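Long-range contact in 11S globulin isoform 1 (PDB 5WPW), which serves as a seed storage protein of coconut, a hexameric 11S globulin of the cupin superfamily that acts as a nutrient reservoir and is a potential food allergen: residues Q285-V299 with L350-K364. The protein carries 2 engineered substitutions. Residues are numbered along the deposited sequence; the frame is centred on the assembly and turned at random.
Engineered in segment 350-364: Glu356 (natural residue Ala).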
# COMPACT_ATOMS: atom_id res chain seq x y z
N GLN A 285 5.49 12.87 -7.97
CA GLN A 285 6.85 12.33 -7.87
C GLN A 285 7.91 13.41 -8.03
O GLN A 285 8.92 13.24 -8.71
CB GLN A 285 7.08 11.19 -8.88
CG GLN A 285 6.50 9.86 -8.44
CD GLN A 285 6.79 8.74 -9.44
OE1 GLN A 285 5.96 8.42 -10.29
NE2 GLN A 285 7.97 8.15 -9.34
N MET A 286 7.69 14.52 -7.33
CA MET A 286 8.66 15.61 -7.32
C MET A 286 8.64 16.24 -5.93
O MET A 286 7.66 16.14 -5.20
CB MET A 286 8.37 16.68 -8.39
CG MET A 286 9.14 16.40 -9.72
SD MET A 286 8.94 17.70 -10.98
CE MET A 286 7.19 17.50 -11.18
N SER A 287 9.77 16.85 -5.57
CA SER A 287 9.97 17.46 -4.27
C SER A 287 10.53 18.86 -4.52
O SER A 287 10.97 19.18 -5.63
CB SER A 287 10.94 16.64 -3.41
OG SER A 287 10.55 15.27 -3.34
N ALA A 288 10.53 19.69 -3.49
CA ALA A 288 11.13 21.02 -3.62
C ALA A 288 11.88 21.36 -2.35
O ALA A 288 11.70 20.73 -1.30
CB ALA A 288 10.06 22.09 -3.92
N GLU A 289 12.72 22.38 -2.45
CA GLU A 289 13.55 22.82 -1.34
C GLU A 289 13.78 24.32 -1.50
O GLU A 289 14.10 24.77 -2.59
CB GLU A 289 14.87 22.06 -1.35
CG GLU A 289 15.82 22.40 -0.25
CD GLU A 289 16.95 21.40 -0.12
OE1 GLU A 289 17.90 21.44 -0.94
OE2 GLU A 289 16.87 20.57 0.80
N ARG A 290 13.60 25.07 -0.43
CA ARG A 290 13.95 26.50 -0.39
C ARG A 290 15.18 26.64 0.51
O ARG A 290 15.13 26.24 1.67
CB ARG A 290 12.77 27.32 0.11
CG ARG A 290 13.12 28.76 0.48
CD ARG A 290 13.70 29.49 -0.70
NE ARG A 290 13.45 30.93 -0.66
CZ ARG A 290 13.87 31.77 -1.59
NH1 ARG A 290 14.58 31.31 -2.62
NH2 ARG A 290 13.60 33.07 -1.49
N VAL A 291 16.30 27.10 -0.07
CA VAL A 291 17.56 27.31 0.64
C VAL A 291 17.82 28.81 0.70
O VAL A 291 17.83 29.48 -0.33
CB VAL A 291 18.73 26.59 -0.04
CG1 VAL A 291 20.03 26.81 0.71
CG2 VAL A 291 18.44 25.10 -0.17
N VAL A 292 18.04 29.33 1.90
CA VAL A 292 18.39 30.75 2.09
C VAL A 292 19.66 30.77 2.94
O VAL A 292 19.62 30.41 4.12
CB VAL A 292 17.28 31.55 2.76
CG1 VAL A 292 17.81 32.95 3.19
CG2 VAL A 292 16.06 31.69 1.82
N LEU A 293 20.78 31.17 2.33
CA LEU A 293 22.09 31.20 2.97
C LEU A 293 22.41 32.65 3.33
O LEU A 293 22.28 33.55 2.49
CB LEU A 293 23.16 30.66 2.03
CG LEU A 293 23.29 29.15 1.88
CD1 LEU A 293 24.36 28.84 0.85
CD2 LEU A 293 23.67 28.54 3.21
N TYR A 294 22.77 32.88 4.59
CA TYR A 294 23.18 34.20 5.06
C TYR A 294 24.62 34.45 4.61
O TYR A 294 25.29 33.56 4.09
CB TYR A 294 23.06 34.29 6.58
CG TYR A 294 21.66 34.08 7.14
CD1 TYR A 294 20.52 34.28 6.36
CD2 TYR A 294 21.49 33.68 8.47
CE1 TYR A 294 19.25 34.09 6.89
CE2 TYR A 294 20.24 33.48 9.00
CZ TYR A 294 19.12 33.68 8.22
OH TYR A 294 17.89 33.48 8.77
N ARG A 295 25.11 35.69 4.84
CA ARG A 295 26.40 36.11 4.30
C ARG A 295 27.50 35.08 4.57
O ARG A 295 27.67 34.62 5.70
CB ARG A 295 26.80 37.48 4.88
CG ARG A 295 27.31 37.46 6.34
CD ARG A 295 28.50 38.42 6.59
NE ARG A 295 29.81 37.81 6.34
CZ ARG A 295 30.55 37.17 7.25
NH1 ARG A 295 30.12 37.02 8.50
NH2 ARG A 295 31.72 36.66 6.90
N ASN A 296 28.19 34.68 3.50
CA ASN A 296 29.36 33.80 3.52
C ASN A 296 29.10 32.38 4.04
O ASN A 296 30.05 31.62 4.25
CB ASN A 296 30.50 34.43 4.33
CG ASN A 296 30.94 35.75 3.75
OD1 ASN A 296 31.00 36.76 4.45
ND2 ASN A 296 31.27 35.75 2.47
N ALA A 297 27.84 31.99 4.26
CA ALA A 297 27.60 30.65 4.78
C ALA A 297 27.71 29.60 3.68
O ALA A 297 27.82 29.89 2.48
CB ALA A 297 26.23 30.56 5.44
N MET A 298 27.66 28.35 4.10
CA MET A 298 27.88 27.20 3.24
C MET A 298 26.77 26.18 3.42
O MET A 298 26.24 26.00 4.53
CB MET A 298 29.21 26.54 3.56
CG MET A 298 30.41 27.30 3.07
SD MET A 298 31.74 26.15 2.75
CE MET A 298 30.78 24.80 2.04
N VAL A 299 26.41 25.53 2.32
CA VAL A 299 25.73 24.25 2.38
C VAL A 299 26.80 23.16 2.32
O VAL A 299 27.62 23.13 1.40
CB VAL A 299 24.71 24.09 1.24
CG1 VAL A 299 23.93 22.80 1.43
CG2 VAL A 299 23.75 25.25 1.23
N LEU A 350 28.56 21.59 -3.60
CA LEU A 350 28.98 22.46 -2.52
C LEU A 350 28.58 23.88 -2.92
O LEU A 350 28.75 24.24 -4.09
CB LEU A 350 30.49 22.31 -2.34
CG LEU A 350 31.37 23.18 -1.46
CD1 LEU A 350 32.61 22.36 -1.10
CD2 LEU A 350 31.74 24.47 -2.17
N GLU A 351 28.03 24.64 -1.98
CA GLU A 351 27.62 26.02 -2.24
C GLU A 351 28.09 26.95 -1.11
O GLU A 351 28.00 26.60 0.07
CB GLU A 351 26.11 26.15 -2.37
CG GLU A 351 25.56 25.47 -3.59
CD GLU A 351 24.17 24.96 -3.37
OE1 GLU A 351 23.63 25.15 -2.26
OE2 GLU A 351 23.61 24.39 -4.32
N ARG A 352 28.53 28.15 -1.49
CA ARG A 352 28.92 29.18 -0.53
C ARG A 352 28.36 30.52 -0.97
O ARG A 352 28.60 30.96 -2.10
CB ARG A 352 30.44 29.25 -0.39
CG ARG A 352 30.88 30.09 0.80
CD ARG A 352 31.97 31.06 0.39
NE ARG A 352 33.30 30.45 0.49
CZ ARG A 352 33.97 30.31 1.62
NH1 ARG A 352 33.44 30.74 2.77
NH2 ARG A 352 35.18 29.75 1.62
N ALA A 353 27.59 31.15 -0.08
CA ALA A 353 27.04 32.46 -0.39
C ALA A 353 28.15 33.51 -0.40
O ALA A 353 29.15 33.40 0.33
CB ALA A 353 25.97 32.84 0.64
N GLY A 354 27.98 34.53 -1.23
CA GLY A 354 28.82 35.71 -1.16
C GLY A 354 28.41 36.59 0.01
O GLY A 354 27.59 36.22 0.85
N SER A 355 29.00 37.79 0.05
CA SER A 355 28.74 38.73 1.13
C SER A 355 27.29 39.17 1.20
O SER A 355 26.85 39.67 2.24
CB SER A 355 29.64 39.98 0.98
OG SER A 355 29.60 40.49 -0.35
N GLU A 356 26.54 38.98 0.12
CA GLU A 356 25.16 39.41 -0.03
C GLU A 356 24.14 38.35 0.39
O GLU A 356 22.94 38.63 0.44
CB GLU A 356 24.93 39.79 -1.50
CG GLU A 356 23.64 40.51 -1.82
CD GLU A 356 23.36 40.50 -3.30
OE1 GLU A 356 22.30 41.04 -3.72
OE2 GLU A 356 24.19 39.94 -4.05
N GLY A 357 24.58 37.14 0.72
CA GLY A 357 23.64 36.05 0.85
C GLY A 357 23.37 35.45 -0.51
O GLY A 357 23.86 35.92 -1.55
N PHE A 358 22.55 34.39 -0.51
CA PHE A 358 22.37 33.55 -1.68
C PHE A 358 21.11 32.75 -1.42
O PHE A 358 21.08 32.00 -0.44
CB PHE A 358 23.59 32.63 -1.86
CG PHE A 358 23.59 31.80 -3.13
CD1 PHE A 358 23.17 32.33 -4.33
CD2 PHE A 358 24.08 30.50 -3.11
CE1 PHE A 358 23.22 31.58 -5.49
CE2 PHE A 358 24.10 29.73 -4.27
CZ PHE A 358 23.67 30.28 -5.46
N GLN A 359 20.07 32.93 -2.25
CA GLN A 359 18.78 32.25 -2.08
C GLN A 359 18.42 31.44 -3.32
O GLN A 359 18.56 31.92 -4.46
CB GLN A 359 17.63 33.22 -1.80
CG GLN A 359 17.87 34.16 -0.63
CD GLN A 359 18.27 35.55 -1.10
OE1 GLN A 359 17.64 36.12 -1.98
NE2 GLN A 359 19.34 36.08 -0.53
N LEU A 360 17.92 30.23 -3.12
CA LEU A 360 17.52 29.46 -4.28
C LEU A 360 16.31 28.60 -3.93
O LEU A 360 15.91 28.44 -2.77
CB LEU A 360 18.66 28.60 -4.80
CG LEU A 360 19.29 27.75 -3.69
CD1 LEU A 360 18.82 26.28 -3.66
CD2 LEU A 360 20.80 27.85 -3.78
N VAL A 361 15.69 28.09 -4.98
CA VAL A 361 14.67 27.06 -4.89
C VAL A 361 15.15 25.92 -5.77
O VAL A 361 15.63 26.14 -6.89
CB VAL A 361 13.28 27.57 -5.32
CG1 VAL A 361 13.34 28.25 -6.68
CG2 VAL A 361 12.27 26.43 -5.34
N SER A 362 15.07 24.71 -5.25
CA SER A 362 15.42 23.54 -6.03
C SER A 362 14.19 22.70 -6.22
O SER A 362 13.38 22.58 -5.30
CB SER A 362 16.52 22.72 -5.36
OG SER A 362 17.73 23.46 -5.33
N ILE A 363 14.05 22.14 -7.41
CA ILE A 363 13.02 21.16 -7.71
C ILE A 363 13.73 19.85 -7.99
O ILE A 363 14.64 19.80 -8.81
CB ILE A 363 12.16 21.56 -8.92
CG1 ILE A 363 11.51 22.93 -8.72
CG2 ILE A 363 11.12 20.44 -9.24
CD1 ILE A 363 10.64 23.04 -7.48
N LYS A 364 13.30 18.77 -7.33
CA LYS A 364 13.99 17.49 -7.43
C LYS A 364 13.06 16.46 -8.02
O LYS A 364 11.86 16.48 -7.75
CB LYS A 364 14.53 17.07 -6.06
CG LYS A 364 15.47 18.15 -5.46
CD LYS A 364 16.17 17.73 -4.16
CE LYS A 364 17.22 18.78 -3.74
NZ LYS A 364 18.13 18.24 -2.69
O HOH W 1 15.20 35.23 -3.02
O HOH W 2 20.41 35.23 2.14
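Lys364, Glu289 and Leu293 bury the most surface in this antiparallel pairing inside the second cupin beta-barrel of the subunit. Strands 287-293 and 357-364 run side by side in one sheet; beyond the turn 294-297 the first chain enters the opposing sheet, from which the second arrives through the turn 354-357; there Met298 pairs with Arg352 and Val299 with Glu351, one residue out of step. On the face shared by Glu289, Val291 and Leu293, Lys364 stretches out its chain (chi2 -174°); its NZ hydrogen-bonds Asn304 OD1 and makes only a long salt bridge, 3.7 Å, to Glu289 OE1. Leu293 reaches between the sheets: its CB lies 3.8 Å from Ala353 CB, and its CD1 meets the edge of the Phe358 ring. Beside it, Leu360 CD1 packs 3.6 Å from Val291 CB. On the other face, Arg290 and Gln359 point the same way with guanidinium and amide planes 86° apart, and one water links Arg290 NH2 to Gln359 OE1. Arg290 NH1, also bonded to Thr314, donates to Leu360 O over 3.2 Å from above the carbonyl plane, while Val291 N reaches the same oxygen from the opposite face at 3.0 Å.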